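Local structure of cobalamin biosynthesis protein (cbiD) (Archaeoglobus fulgidus, 1SR8) at residues 218-223 against 232-237; 256-261 against 277-282; 141-146 against 154-159; 53-58 against 106-111. The protein probably catalyses the S-adenosyl-L-methionine-dependent methylation of C-1 in cobalt-precorrin-5B, giving cobalt-precorrin-6A in the anaerobic route to adenosylcobalamin. All blocks are in the same frame, centred on the assembly; numbering follows the deposited sequence.

Followed from the N terminus, the four contacts close their loops in series, and none nests in or crosses another. Contact 4 comes first and closes the longest loop, laying helix 44-57 on strand 105-111 of a mixed sheet. Contact 3 follows, folding helix 133-149 back over strand 155-159, the neighbour of 105-111 in that sheet, so these two contacts touch, with centres about 7 Å apart. Contacts 1 and 2 lie across the chain's centre, where helices 217-226 and 255-262 pack against the two outermost strands, 231-234 and 278-281, of a parallel sheet. They also touch, through Y222 with I282 and V237 with L257.

Contact 1 of 4, residues 218-223 against 232-237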
loop_
_atom_site.group_PDB
_atom_site.type_symbol
_atom_site.label_atom_id
_atom_site.label_comp_id
_atom_site.label_asym_id
_atom_site.label_seq_id
_atom_site.Cartn_x
_atom_site.Cartn_y
_atom_site.Cartn_z
ATOM N N LYS A 218 -3.702 -7.980 5.575
ATOM C CA LYS A 218 -4.821 -8.790 6.051
ATOM C C LYS A 218 -4.364 -9.704 7.173
ATOM O O LYS A 218 -5.073 -9.866 8.167
ATOM C CB LYS A 218 -5.427 -9.611 4.907
ATOM C CG LYS A 218 -5.874 -8.735 3.729
ATOM C CD LYS A 218 -6.635 -9.512 2.647
ATOM C CE LYS A 218 -6.404 -8.900 1.255
ATOM N NZ LYS A 218 -6.809 -7.461 1.148
ATOM N N ALA A 219 -3.175 -10.282 7.010
ATOM C CA ALA A 219 -2.581 -11.173 8.008
ATOM C C ALA A 219 -2.328 -10.404 9.298
ATOM O O ALA A 219 -2.574 -10.899 10.402
ATOM C CB ALA A 219 -1.273 -11.738 7.490
ATOM N N TRP A 220 -1.826 -9.188 9.133
ATOM C CA TRP A 220 -1.515 -8.291 10.237
ATOM C C TRP A 220 -2.779 -8.005 11.039
ATOM O O TRP A 220 -2.752 -7.995 12.266
ATOM C CB TRP A 220 -0.941 -6.991 9.667
ATOM C CG TRP A 220 -0.497 -5.972 10.679
ATOM C CD1 TRP A 220 0.736 -5.876 11.264
ATOM C CD2 TRP A 220 -1.259 -4.861 11.165
ATOM N NE1 TRP A 220 0.789 -4.769 12.075
ATOM C CE2 TRP A 220 -0.421 -4.128 12.035
ATOM C CE3 TRP A 220 -2.567 -4.412 10.947
ATOM C CZ2 TRP A 220 -0.849 -2.967 12.687
ATOM C CZ3 TRP A 220 -2.993 -3.257 11.594
ATOM C CH2 TRP A 220 -2.134 -2.545 12.456
ATOM N N LEU A 221 -3.883 -7.766 10.337
ATOM C CA LEU A 221 -5.164 -7.484 10.973
ATOM C C LEU A 221 -5.630 -8.719 11.720
ATOM O O LEU A 221 -6.196 -8.625 12.808
ATOM C CB LEU A 221 -6.216 -7.096 9.928
ATOM C CG LEU A 221 -6.077 -5.694 9.324
ATOM C CD1 LEU A 221 -7.035 -5.517 8.156
ATOM C CD2 LEU A 221 -6.356 -4.660 10.391
ATOM N N TYR A 222 -5.384 -9.881 11.132
ATOM C CA TYR A 222 -5.781 -11.125 11.765
ATOM C C TYR A 222 -5.031 -11.310 13.072
ATOM O O TYR A 222 -5.626 -11.625 14.091
ATOM C CB TYR A 222 -5.484 -12.303 10.852
ATOM C CG TYR A 222 -6.034 -13.607 11.369
ATOM C CD1 TYR A 222 -7.388 -13.927 11.215
ATOM C CD2 TYR A 222 -5.201 -14.533 12.002
ATOM C CE1 TYR A 222 -7.896 -15.143 11.674
ATOM C CE2 TYR A 222 -5.695 -15.748 12.466
ATOM C CZ TYR A 222 -7.040 -16.051 12.297
ATOM O OH TYR A 222 -7.520 -17.272 12.725
ATOM N N ALA A 223 -3.720 -11.116 13.033
ATOM C CA ALA A 223 -2.889 -11.264 14.224
ATOM C C ALA A 223 -3.286 -10.260 15.310
ATOM O O ALA A 223 -3.279 -10.586 16.496
ATOM C CB ALA A 223 -1.411 -11.090 13.859
ATOM N N PRO A 232 2.340 -7.089 16.133
ATOM C CA PRO A 232 2.190 -7.423 14.713
ATOM C C PRO A 232 3.089 -6.638 13.760
ATOM O O PRO A 232 3.130 -5.402 13.785
ATOM C CB PRO A 232 0.701 -7.189 14.466
ATOM C CG PRO A 232 0.404 -6.020 15.347
ATOM C CD PRO A 232 1.182 -6.313 16.623
ATOM N N PHE A 233 3.806 -7.393 12.929
ATOM C CA PHE A 233 4.735 -6.859 11.939
ATOM C C PHE A 233 4.487 -7.510 10.592
ATOM O O PHE A 233 4.060 -8.662 10.521
ATOM C CB PHE A 233 6.181 -7.146 12.358
ATOM C CG PHE A 233 6.654 -6.299 13.501
ATOM C CD1 PHE A 233 7.033 -4.974 13.288
ATOM C CD2 PHE A 233 6.667 -6.799 14.802
ATOM C CE1 PHE A 233 7.412 -4.163 14.348
ATOM C CE2 PHE A 233 7.044 -5.989 15.873
ATOM C CZ PHE A 233 7.415 -4.675 15.646
ATOM N N VAL A 234 4.748 -6.769 9.522
ATOM C CA VAL A 234 4.586 -7.311 8.188
ATOM C C VAL A 234 5.975 -7.524 7.628
ATOM O O VAL A 234 6.741 -6.576 7.471
ATOM C CB VAL A 234 3.830 -6.352 7.261
ATOM C CG1 VAL A 234 3.808 -6.928 5.854
ATOM C CG2 VAL A 234 2.419 -6.144 7.763
ATOM N N PHE A 235 6.309 -8.773 7.341
ATOM C CA PHE A 235 7.616 -9.090 6.790
ATOM C C PHE A 235 7.488 -9.706 5.403
ATOM O O PHE A 235 8.488 -10.099 4.797
ATOM C CB PHE A 235 8.364 -10.042 7.732
ATOM C CG PHE A 235 9.106 -9.335 8.828
ATOM C CD1 PHE A 235 10.428 -8.954 8.653
ATOM C CD2 PHE A 235 8.461 -8.994 10.015
ATOM C CE1 PHE A 235 11.102 -8.236 9.646
ATOM C CE2 PHE A 235 9.124 -8.280 11.009
ATOM C CZ PHE A 235 10.448 -7.900 10.822
ATOM N N GLY A 236 6.257 -9.784 4.899
ATOM C CA GLY A 236 6.043 -10.363 3.584
ATOM C C GLY A 236 6.631 -11.763 3.465
ATOM O O GLY A 236 6.305 -12.658 4.248
ATOM N N VAL A 237 7.505 -11.965 2.488
ATOM C CA VAL A 237 8.109 -13.273 2.302
ATOM C C VAL A 237 9.456 -13.366 3.005
ATOM O O VAL A 237 10.104 -14.415 2.983
ATOM C CB VAL A 237 8.298 -13.586 0.805
ATOM C CG1 VAL A 237 6.949 -13.481 0.082
ATOM C CG2 VAL A 237 9.325 -12.633 0.201
#
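The helix bearing W220 runs nearly antiparallel to the strand that holds P232 and V234, their short axes at 171° and 8.0 Å apart, with the W220 and P232 CA atoms nearest each other. This is the second half of a beta-alpha-beta unit: strand 210-214 leads into helix 217-226, and strand 231-234 returns at the edge of the parallel sheet. W220 dominates the meeting. Its CG is anti to the backbone N (chi1 -177°), which carries the indole across to the strand. There P232 CB lies over one face of the ring, 3.5 Å from W220 CD1, and the proline CG reaches the same pyrrole part near NE1 and CE2. The indole N-H turns to the carbonyl of the same proline; W220 NE1 to P232 O is 3.0 Å, but the bond is bent to 137° at the hydrogen and weak. V234 sends CG2 against W220 CD1 at 3.9 Å, its side chain lying about at right angles to that of W220. An alanine replacing W220 would lose the N-H that meets P232 O, and is likely to leave P232 without the ring face it lies on and V234 CG2 without its neighbour CD1. One turn further along the helix, A223 CB meets P232 CB more loosely, at 4.5 Å. The indole also touches T214 of inner strand 210-214 and E7 near the N terminus, and E7 accepts the V234 backbone N-H. At the ring edge, near its plane, F233 N lies 3.8 Å from W220 CD1.

Contact 2 of 4, residues 256-261 against 277-282; sequences GLLKIW and VRVVVI
L258 reaches the strand through a single methyl, CD1, which rests against V279 and V281, two residues apart on the strand. The closer partner is V281: its CG2 lies 3.5 Å from L258 CD1, tighter than usual carbon-carbon contact, and its CG1 stands at 4.0 Å from the same methyl. L258 and V281 run past one another, pointing opposite ways. Beside it V279 CG1 is 4.0 Å from L258 CD1. The side-chain contact is between methyls, and no hydrogen bond joins the segments. L258 extends in this direction because CG is anti to its carbonyl carbon (chi1 -72°) and the chain continues extended, bringing CD1 to the strand. Further back, L258 and V279 both rest on I251 of strand 248-253 and on I268 of helix 265-273, so I251 and I268 back L258 and V279 alike. One turn along the helix, W261 points its CB toward the strand, and its NE1 is hydrogen-bonded to D240 OD1. The axes of helix 256-261 and strand 278-281 stay 10.1 Å apart at 142°, and L258 and the valines together span this separation. In the Rossmann-like parallel sheet, strand 278-281 is an outer strand, hydrogen-bonded through its backbone to 248-253. Helices 255-262 and 265-273 form the crossover between those two strands and pack together over V279, while on the other side V280 meets Y222 of helix 217-226.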
loop_
_atom_site.group_PDB
_atom_site.type_symbol
_atom_site.label_atom_id
_atom_site.label_comp_id
_atom_site.label_asym_id
_atom_site.label_seq_id
_atom_site.Cartn_x
_atom_site.Cartn_y
_atom_site.Cartn_z
ATOM N N GLY A 256 -0.534 -18.339 -0.247
ATOM C CA GLY A 256 0.275 -17.815 -1.332
ATOM C C GLY A 256 1.697 -17.427 -0.992
ATOM O O GLY A 256 2.638 -17.931 -1.600
ATOM N N LEU A 257 1.856 -16.530 -0.024
ATOM C CA LEU A 257 3.174 -16.056 0.375
ATOM C C LEU A 257 3.918 -17.024 1.283
ATOM O O LEU A 257 5.149 -17.069 1.276
ATOM C CB LEU A 257 3.053 -14.688 1.050
ATOM C CG LEU A 257 2.680 -13.543 0.110
ATOM C CD1 LEU A 257 2.220 -12.338 0.892
ATOM C CD2 LEU A 257 3.881 -13.198 -0.735
ATOM N N LEU A 258 3.176 -17.800 2.066
ATOM C CA LEU A 258 3.799 -18.767 2.962
ATOM C C LEU A 258 4.525 -19.876 2.196
ATOM O O LEU A 258 5.606 -20.308 2.597
ATOM C CB LEU A 258 2.750 -19.376 3.900
ATOM C CG LEU A 258 2.217 -18.455 4.999
ATOM C CD1 LEU A 258 1.170 -19.185 5.820
ATOM C CD2 LEU A 258 3.371 -18.001 5.882
ATOM N N LYS A 259 3.940 -20.341 1.096
ATOM C CA LYS A 259 4.589 -21.391 0.318
ATOM C C LYS A 259 5.775 -20.807 -0.448
ATOM O O LYS A 259 6.728 -21.518 -0.764
ATOM C CB LYS A 259 3.599 -22.060 -0.644
ATOM C CG LYS A 259 2.940 -21.116 -1.616
ATOM C CD LYS A 259 2.106 -21.872 -2.639
ATOM C CE LYS A 259 1.471 -20.905 -3.629
ATOM N NZ LYS A 259 2.491 -19.981 -4.215
ATOM N N ILE A 260 5.719 -19.509 -0.738
ATOM C CA ILE A 260 6.820 -18.852 -1.435
ATOM C C ILE A 260 8.019 -18.804 -0.488
ATOM O O ILE A 260 9.154 -19.026 -0.895
ATOM C CB ILE A 260 6.453 -17.408 -1.856
ATOM C CG1 ILE A 260 5.320 -17.436 -2.882
ATOM C CG2 ILE A 260 7.668 -16.708 -2.436
ATOM C CD1 ILE A 260 4.876 -16.067 -3.351
ATOM N N TRP A 261 7.765 -18.509 0.782
ATOM C CA TRP A 261 8.839 -18.461 1.763
ATOM C C TRP A 261 9.311 -19.879 2.090
ATOM O O TRP A 261 10.510 -20.170 2.083
ATOM C CB TRP A 261 8.357 -17.777 3.043
ATOM C CG TRP A 261 9.050 -18.299 4.256
ATOM C CD1 TRP A 261 10.360 -18.132 4.584
ATOM C CD2 TRP A 261 8.490 -19.160 5.255
ATOM N NE1 TRP A 261 10.657 -18.841 5.722
ATOM C CE2 TRP A 261 9.526 -19.481 6.156
ATOM C CE3 TRP A 261 7.211 -19.695 5.474
ATOM C CZ2 TRP A 261 9.326 -20.316 7.262
ATOM C CZ3 TRP A 261 7.011 -20.527 6.575
ATOM C CH2 TRP A 261 8.065 -20.826 7.453
ATOM N N VAL A 277 8.473 -22.624 15.639
ATOM C CA VAL A 277 7.544 -21.498 15.602
ATOM C C VAL A 277 6.231 -21.875 14.920
ATOM O O VAL A 277 6.217 -22.446 13.829
ATOM C CB VAL A 277 8.164 -20.298 14.861
ATOM C CG1 VAL A 277 7.203 -19.125 14.872
ATOM C CG2 VAL A 277 9.466 -19.904 15.525
ATOM N N ARG A 278 5.126 -21.550 15.577
ATOM C CA ARG A 278 3.819 -21.858 15.036
ATOM C C ARG A 278 3.544 -21.028 13.788
ATOM O O ARG A 278 3.889 -19.846 13.735
ATOM C CB ARG A 278 2.732 -21.573 16.077
ATOM C CG ARG A 278 1.334 -21.913 15.597
ATOM C CD ARG A 278 0.274 -21.481 16.586
ATOM N NE ARG A 278 -1.063 -21.839 16.118
ATOM C CZ ARG A 278 -2.187 -21.501 16.740
ATOM N NH1 ARG A 278 -2.133 -20.796 17.860
ATOM N NH2 ARG A 278 -3.365 -21.859 16.240
ATOM N N VAL A 279 2.933 -21.661 12.786
ATOM C CA VAL A 279 2.558 -20.989 11.542
ATOM C C VAL A 279 1.045 -21.085 11.380
ATOM O O VAL A 279 0.502 -22.180 11.233
ATOM C CB VAL A 279 3.207 -21.636 10.307
ATOM C CG1 VAL A 279 2.750 -20.915 9.052
ATOM C CG2 VAL A 279 4.712 -21.576 10.421
ATOM N N VAL A 280 0.374 -19.938 11.430
ATOM C CA VAL A 280 -1.075 -19.871 11.276
ATOM C C VAL A 280 -1.410 -19.493 9.837
ATOM O O VAL A 280 -1.168 -18.365 9.401
ATOM C CB VAL A 280 -1.696 -18.811 12.207
ATOM C CG1 VAL A 280 -3.201 -18.792 12.033
ATOM C CG2 VAL A 280 -1.318 -19.097 13.650
ATOM N N VAL A 281 -1.961 -20.442 9.095
ATOM C CA VAL A 281 -2.322 -20.183 7.719
ATOM C C VAL A 281 -3.799 -19.801 7.668
ATOM O O VAL A 281 -4.672 -20.570 8.073
ATOM C CB VAL A 281 -2.054 -21.423 6.835
ATOM C CG1 VAL A 281 -2.292 -21.086 5.364
ATOM C CG2 VAL A 281 -0.628 -21.902 7.040
ATOM N N ILE A 282 -4.063 -18.589 7.197
ATOM C CA ILE A 282 -5.422 -18.079 7.081
ATOM C C ILE A 282 -5.813 -17.966 5.610
ATOM O O ILE A 282 -4.953 -18.253 4.745
ATOM C CB ILE A 282 -5.555 -16.693 7.748
ATOM C CG1 ILE A 282 -4.395 -15.795 7.316
ATOM C CG2 ILE A 282 -5.566 -16.838 9.254
ATOM C CD1 ILE A 282 -4.365 -14.436 8.003
#

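Contact 3 of 4, residues 141-146 against 154-159; sequences ENFIKA and GGVRIS
The carbonyl oxygen of G154 lies at the edge of the F143 ring and in its plane, 3.5 Å from F143 CZ and 4.0 Å from F143 CE1. The geometry directs the polar atom at the hydrogen-bearing rim of the phenyl group, where the electrostatics are probably mildly favourable, although no conventional hydrogen bond joins the segments. With chi1 at 172° the phenyl swings away from the backbone N and out toward the strand. G155 follows with its CA 4.0 Å from F143 CE1, approaching obliquely; since glycine has no side chain, it is bare backbone that meets the phenyl here. V156 completes the set, its CG1 near the ring plane and 4.5 Å from F143 CE1, a looser touch at the rim. Helix 133-149 thus lies over the start of strand 155-159 in an alpha/beta layer arrangement, the chain turning back through a short connection after the helix. The strand is an inner member of the mixed sheet, with 105-111 antiparallel on one flank and 115-118 parallel on the other. V156 makes backbone bonds to G115 and F117, while G155 bonds to C111. The ring has further neighbours in I116, which also touches V156, and in I56 of helix 44-57 and F152. Next to F143 on the helix, N142 turns to S49 and V53 instead, and its OD1 accepts a hydrogen bond from S69 N.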
loop_
_atom_site.group_PDB
_atom_site.type_symbol
_atom_site.label_atom_id
_atom_site.label_comp_id
_atom_site.label_asym_id
_atom_site.label_seq_id
_atom_site.Cartn_x
_atom_site.Cartn_y
_atom_site.Cartn_z
ATOM N N GLU A 141 -14.554 7.518 -1.614
ATOM C CA GLU A 141 -14.483 8.423 -0.481
ATOM C C GLU A 141 -13.955 9.793 -0.913
ATOM O O GLU A 141 -14.531 10.834 -0.595
ATOM C CB GLU A 141 -13.571 7.824 0.591
ATOM C CG GLU A 141 -13.564 8.636 1.852
ATOM C CD GLU A 141 -12.695 8.050 2.933
ATOM O OE1 GLU A 141 -12.790 8.547 4.073
ATOM O OE2 GLU A 141 -11.915 7.112 2.654
ATOM N N ASN A 142 -12.848 9.787 -1.643
ATOM C CA ASN A 142 -12.247 11.018 -2.119
ATOM C C ASN A 142 -13.137 11.707 -3.134
ATOM O O ASN A 142 -13.170 12.938 -3.205
ATOM C CB ASN A 142 -10.882 10.713 -2.729
ATOM C CG ASN A 142 -9.829 10.453 -1.673
ATOM O OD1 ASN A 142 -9.420 11.371 -0.956
ATOM N ND2 ASN A 142 -9.395 9.200 -1.558
ATOM N N PHE A 143 -13.853 10.910 -3.923
ATOM C CA PHE A 143 -14.771 11.437 -4.934
ATOM C C PHE A 143 -15.893 12.218 -4.248
ATOM O O PHE A 143 -16.251 13.322 -4.671
ATOM C CB PHE A 143 -15.367 10.287 -5.763
ATOM C CG PHE A 143 -16.476 10.719 -6.697
ATOM C CD1 PHE A 143 -16.196 11.470 -7.837
ATOM C CD2 PHE A 143 -17.804 10.412 -6.410
ATOM C CE1 PHE A 143 -17.223 11.913 -8.676
ATOM C CE2 PHE A 143 -18.837 10.851 -7.243
ATOM C CZ PHE A 143 -18.544 11.602 -8.375
ATOM N N ILE A 144 -16.447 11.635 -3.187
ATOM C CA ILE A 144 -17.521 12.276 -2.431
ATOM C C ILE A 144 -17.021 13.581 -1.825
ATOM O O ILE A 144 -17.665 14.618 -1.975
ATOM C CB ILE A 144 -18.024 11.386 -1.272
ATOM C CG1 ILE A 144 -18.694 10.122 -1.813
ATOM C CG2 ILE A 144 -19.001 12.166 -0.412
ATOM C CD1 ILE A 144 -18.992 9.101 -0.727
ATOM N N LYS A 145 -15.880 13.527 -1.137
ATOM C CA LYS A 145 -15.316 14.724 -0.520
ATOM C C LYS A 145 -15.097 15.823 -1.571
ATOM O O LYS A 145 -15.517 16.972 -1.384
ATOM C CB LYS A 145 -13.977 14.421 0.175
ATOM C CG LYS A 145 -13.366 15.663 0.876
ATOM C CD LYS A 145 -11.827 15.622 1.026
ATOM C CE LYS A 145 -11.338 14.846 2.270
ATOM N NZ LYS A 145 -9.834 14.829 2.410
ATOM N N ALA A 146 -14.438 15.468 -2.673
ATOM C CA ALA A 146 -14.170 16.431 -3.731
ATOM C C ALA A 146 -15.457 16.963 -4.359
ATOM O O ALA A 146 -15.582 18.167 -4.580
ATOM C CB ALA A 146 -13.274 15.809 -4.799
ATOM N N GLY A 154 -20.856 15.981 -11.600
ATOM C CA GLY A 154 -20.598 15.019 -12.654
ATOM C C GLY A 154 -19.877 13.787 -12.137
ATOM O O GLY A 154 -20.091 13.368 -10.999
ATOM N N GLY A 155 -19.027 13.203 -12.975
ATOM C CA GLY A 155 -18.275 12.023 -12.578
ATOM C C GLY A 155 -16.865 12.077 -13.131
ATOM O O GLY A 155 -16.470 13.082 -13.719
ATOM N N VAL A 156 -16.087 11.019 -12.932
ATOM C CA VAL A 156 -14.730 10.992 -13.471
ATOM C C VAL A 156 -14.396 9.599 -13.983
ATOM O O VAL A 156 -14.855 8.594 -13.435
ATOM C CB VAL A 156 -13.643 11.389 -12.423
ATOM C CG1 VAL A 156 -14.028 12.671 -11.699
ATOM C CG2 VAL A 156 -13.435 10.268 -11.447
ATOM N N ARG A 157 -13.631 9.542 -15.066
ATOM C CA ARG A 157 -13.204 8.259 -15.603
ATOM C C ARG A 157 -11.704 8.221 -15.345
ATOM O O ARG A 157 -10.977 9.155 -15.696
ATOM C CB ARG A 157 -13.507 8.144 -17.102
ATOM C CG ARG A 157 -12.932 6.884 -17.768
ATOM C CD ARG A 157 -13.751 6.462 -19.000
ATOM N NE ARG A 157 -14.207 7.622 -19.764
ATOM C CZ ARG A 157 -13.391 8.532 -20.291
ATOM N NH1 ARG A 157 -12.070 8.410 -20.151
ATOM N NH2 ARG A 157 -13.896 9.589 -20.915
ATOM N N ILE A 158 -11.260 7.154 -14.689
ATOM C CA ILE A 158 -9.852 6.974 -14.359
ATOM C C ILE A 158 -9.241 5.978 -15.346
ATOM O O ILE A 158 -9.778 4.887 -15.545
ATOM C CB ILE A 158 -9.703 6.443 -12.912
ATOM C CG1 ILE A 158 -10.340 7.439 -11.930
ATOM C CG2 ILE A 158 -8.230 6.179 -12.604
ATOM C CD1 ILE A 158 -10.431 6.942 -10.505
ATOM N N SER A 159 -8.129 6.364 -15.972
ATOM C CA SER A 159 -7.465 5.506 -16.953
ATOM C C SER A 159 -5.966 5.405 -16.731
ATOM O O SER A 159 -5.363 6.251 -16.075
ATOM C CB SER A 159 -7.698 6.029 -18.376
ATOM O OG SER A 159 -9.076 6.061 -18.695
#

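Contact 4 of 4, residues 53-58 against 106-111; sequences VAAIAS and FEAEVC
A55 points its CB at the strand, 3.7 Å from A108 O, and V110 CG1 comes in alongside that methyl, 4.0 Å from A55 CB. The valine CG1 is anti to its own carbonyl carbon (chi1 -61°), and this brings it down onto the helix backbone, 3.5 Å from A55 O. I56 stands to one side and meets V110 CG1 with its own CG1 at 4.5 Å. A108 lies two residues back on the same strand face; its CB is turned to the helix side and passes beside A55 CB, the two methyl carbons 4.0 Å apart. With two alanines, A55 and A108, at the nearest approach of the backbones, the axes come within 7.4 Å and cross at -41°. This is helix-on-sheet packing of an alpha/beta layer: helix 44-57 lies over strand 105-111, an inner strand of the mixed sheet, and A55 also rests on A87 of the neighbouring strand 86-90. A108 in turn touches A51, one helical turn before A55. Beyond the alanine, S58 OG donates a hydrogen bond of 2.8 Å to A55 O, coming from above the carbonyl plane, 40° out of it. The oxygen against which V110 CG1 packs therefore has a polar partner of its own, and S58 OG is in turn bonded to G85 N.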
loop_
_atom_site.group_PDB
_atom_site.type_symbol
_atom_site.label_atom_id
_atom_site.label_comp_id
_atom_site.label_asym_id
_atom_site.label_seq_id
_atom_site.Cartn_x
_atom_site.Cartn_y
_atom_site.Cartn_z
ATOM N N VAL A 53 -9.459 13.375 -7.656
ATOM C CA VAL A 53 -9.608 14.599 -6.881
ATOM C C VAL A 53 -9.051 15.816 -7.623
ATOM O O VAL A 53 -9.661 16.885 -7.614
ATOM C CB VAL A 53 -8.911 14.466 -5.518
ATOM C CG1 VAL A 53 -8.929 15.786 -4.793
ATOM C CG2 VAL A 53 -9.611 13.402 -4.687
ATOM N N ALA A 54 -7.899 15.654 -8.273
ATOM C CA ALA A 54 -7.281 16.756 -9.010
ATOM C C ALA A 54 -8.115 17.178 -10.223
ATOM O O ALA A 54 -8.204 18.359 -10.546
ATOM C CB ALA A 54 -5.874 16.368 -9.448
ATOM N N ALA A 55 -8.723 16.217 -10.902
ATOM C CA ALA A 55 -9.539 16.535 -12.059
ATOM C C ALA A 55 -10.732 17.417 -11.670
ATOM O O ALA A 55 -11.046 18.388 -12.367
ATOM C CB ALA A 55 -10.019 15.248 -12.726
ATOM N N ILE A 56 -11.393 17.081 -10.560
ATOM C CA ILE A 56 -12.552 17.843 -10.075
ATOM C C ILE A 56 -12.142 19.230 -9.581
ATOM O O ILE A 56 -12.767 20.231 -9.908
ATOM C CB ILE A 56 -13.272 17.109 -8.903
ATOM C CG1 ILE A 56 -13.944 15.829 -9.412
ATOM C CG2 ILE A 56 -14.299 18.033 -8.252
ATOM C CD1 ILE A 56 -14.626 15.027 -8.327
ATOM N N ALA A 57 -11.090 19.273 -8.780
ATOM C CA ALA A 57 -10.584 20.517 -8.243
ATOM C C ALA A 57 -10.094 21.467 -9.341
ATOM O O ALA A 57 -10.289 22.680 -9.248
ATOM C CB ALA A 57 -9.454 20.219 -7.280
ATOM N N SER A 58 -9.466 20.919 -10.380
ATOM C CA SER A 58 -8.924 21.734 -11.472
ATOM C C SER A 58 -9.981 22.472 -12.279
ATOM O O SER A 58 -9.664 23.359 -13.071
ATOM C CB SER A 58 -8.079 20.876 -12.415
ATOM O OG SER A 58 -8.894 20.029 -13.194
ATOM N N PHE A 106 -1.433 7.730 -14.208
ATOM C CA PHE A 106 -2.874 7.594 -14.011
ATOM C C PHE A 106 -3.523 8.864 -14.538
ATOM O O PHE A 106 -3.096 9.967 -14.204
ATOM C CB PHE A 106 -3.219 7.441 -12.523
ATOM C CG PHE A 106 -3.242 6.017 -12.052
ATOM C CD1 PHE A 106 -4.447 5.351 -11.881
ATOM C CD2 PHE A 106 -2.059 5.334 -11.808
ATOM C CE1 PHE A 106 -4.471 4.019 -11.473
ATOM C CE2 PHE A 106 -2.074 4.010 -11.402
ATOM C CZ PHE A 106 -3.279 3.351 -11.235
ATOM N N GLU A 107 -4.541 8.710 -15.375
ATOM C CA GLU A 107 -5.242 9.868 -15.908
ATOM C C GLU A 107 -6.686 9.839 -15.435
ATOM O O GLU A 107 -7.311 8.776 -15.363
ATOM C CB GLU A 107 -5.220 9.878 -17.439
ATOM C CG GLU A 107 -3.850 9.830 -18.066
ATOM C CD GLU A 107 -3.900 10.150 -19.549
ATOM O OE1 GLU A 107 -4.855 9.703 -20.224
ATOM O OE2 GLU A 107 -2.982 10.841 -20.042
ATOM N N ALA A 108 -7.203 11.021 -15.111
ATOM C CA ALA A 108 -8.579 11.177 -14.655
ATOM C C ALA A 108 -9.234 12.288 -15.457
ATOM O O ALA A 108 -8.661 13.371 -15.634
ATOM C CB ALA A 108 -8.615 11.517 -13.168
ATOM N N GLU A 109 -10.442 12.023 -15.930
ATOM C CA GLU A 109 -11.170 12.998 -16.724
ATOM C C GLU A 109 -12.586 13.160 -16.188
ATOM O O GLU A 109 -13.279 12.166 -15.990
ATOM C CB GLU A 109 -11.224 12.521 -18.179
ATOM C CG GLU A 109 -11.916 13.470 -19.131
ATOM C CD GLU A 109 -10.934 14.277 -19.957
ATOM O OE1 GLU A 109 -11.012 15.528 -19.928
ATOM O OE2 GLU A 109 -10.087 13.650 -20.638
ATOM N N VAL A 110 -13.007 14.402 -15.948
ATOM C CA VAL A 110 -14.363 14.662 -15.462
ATOM C C VAL A 110 -15.316 14.408 -16.618
ATOM O O VAL A 110 -15.020 14.762 -17.756
ATOM C CB VAL A 110 -14.573 16.139 -14.985
ATOM C CG1 VAL A 110 -13.639 16.471 -13.838
ATOM C CG2 VAL A 110 -14.376 17.102 -16.141
ATOM N N CYS A 111 -16.451 13.781 -16.340
ATOM C CA CYS A 111 -17.416 13.514 -17.391
ATOM C C CYS A 111 -18.814 13.931 -16.950
ATOM O O CYS A 111 -19.016 14.309 -15.796
ATOM C CB CYS A 111 -17.362 12.031 -17.813
ATOM S SG CYS A 111 -17.682 10.759 -16.573
#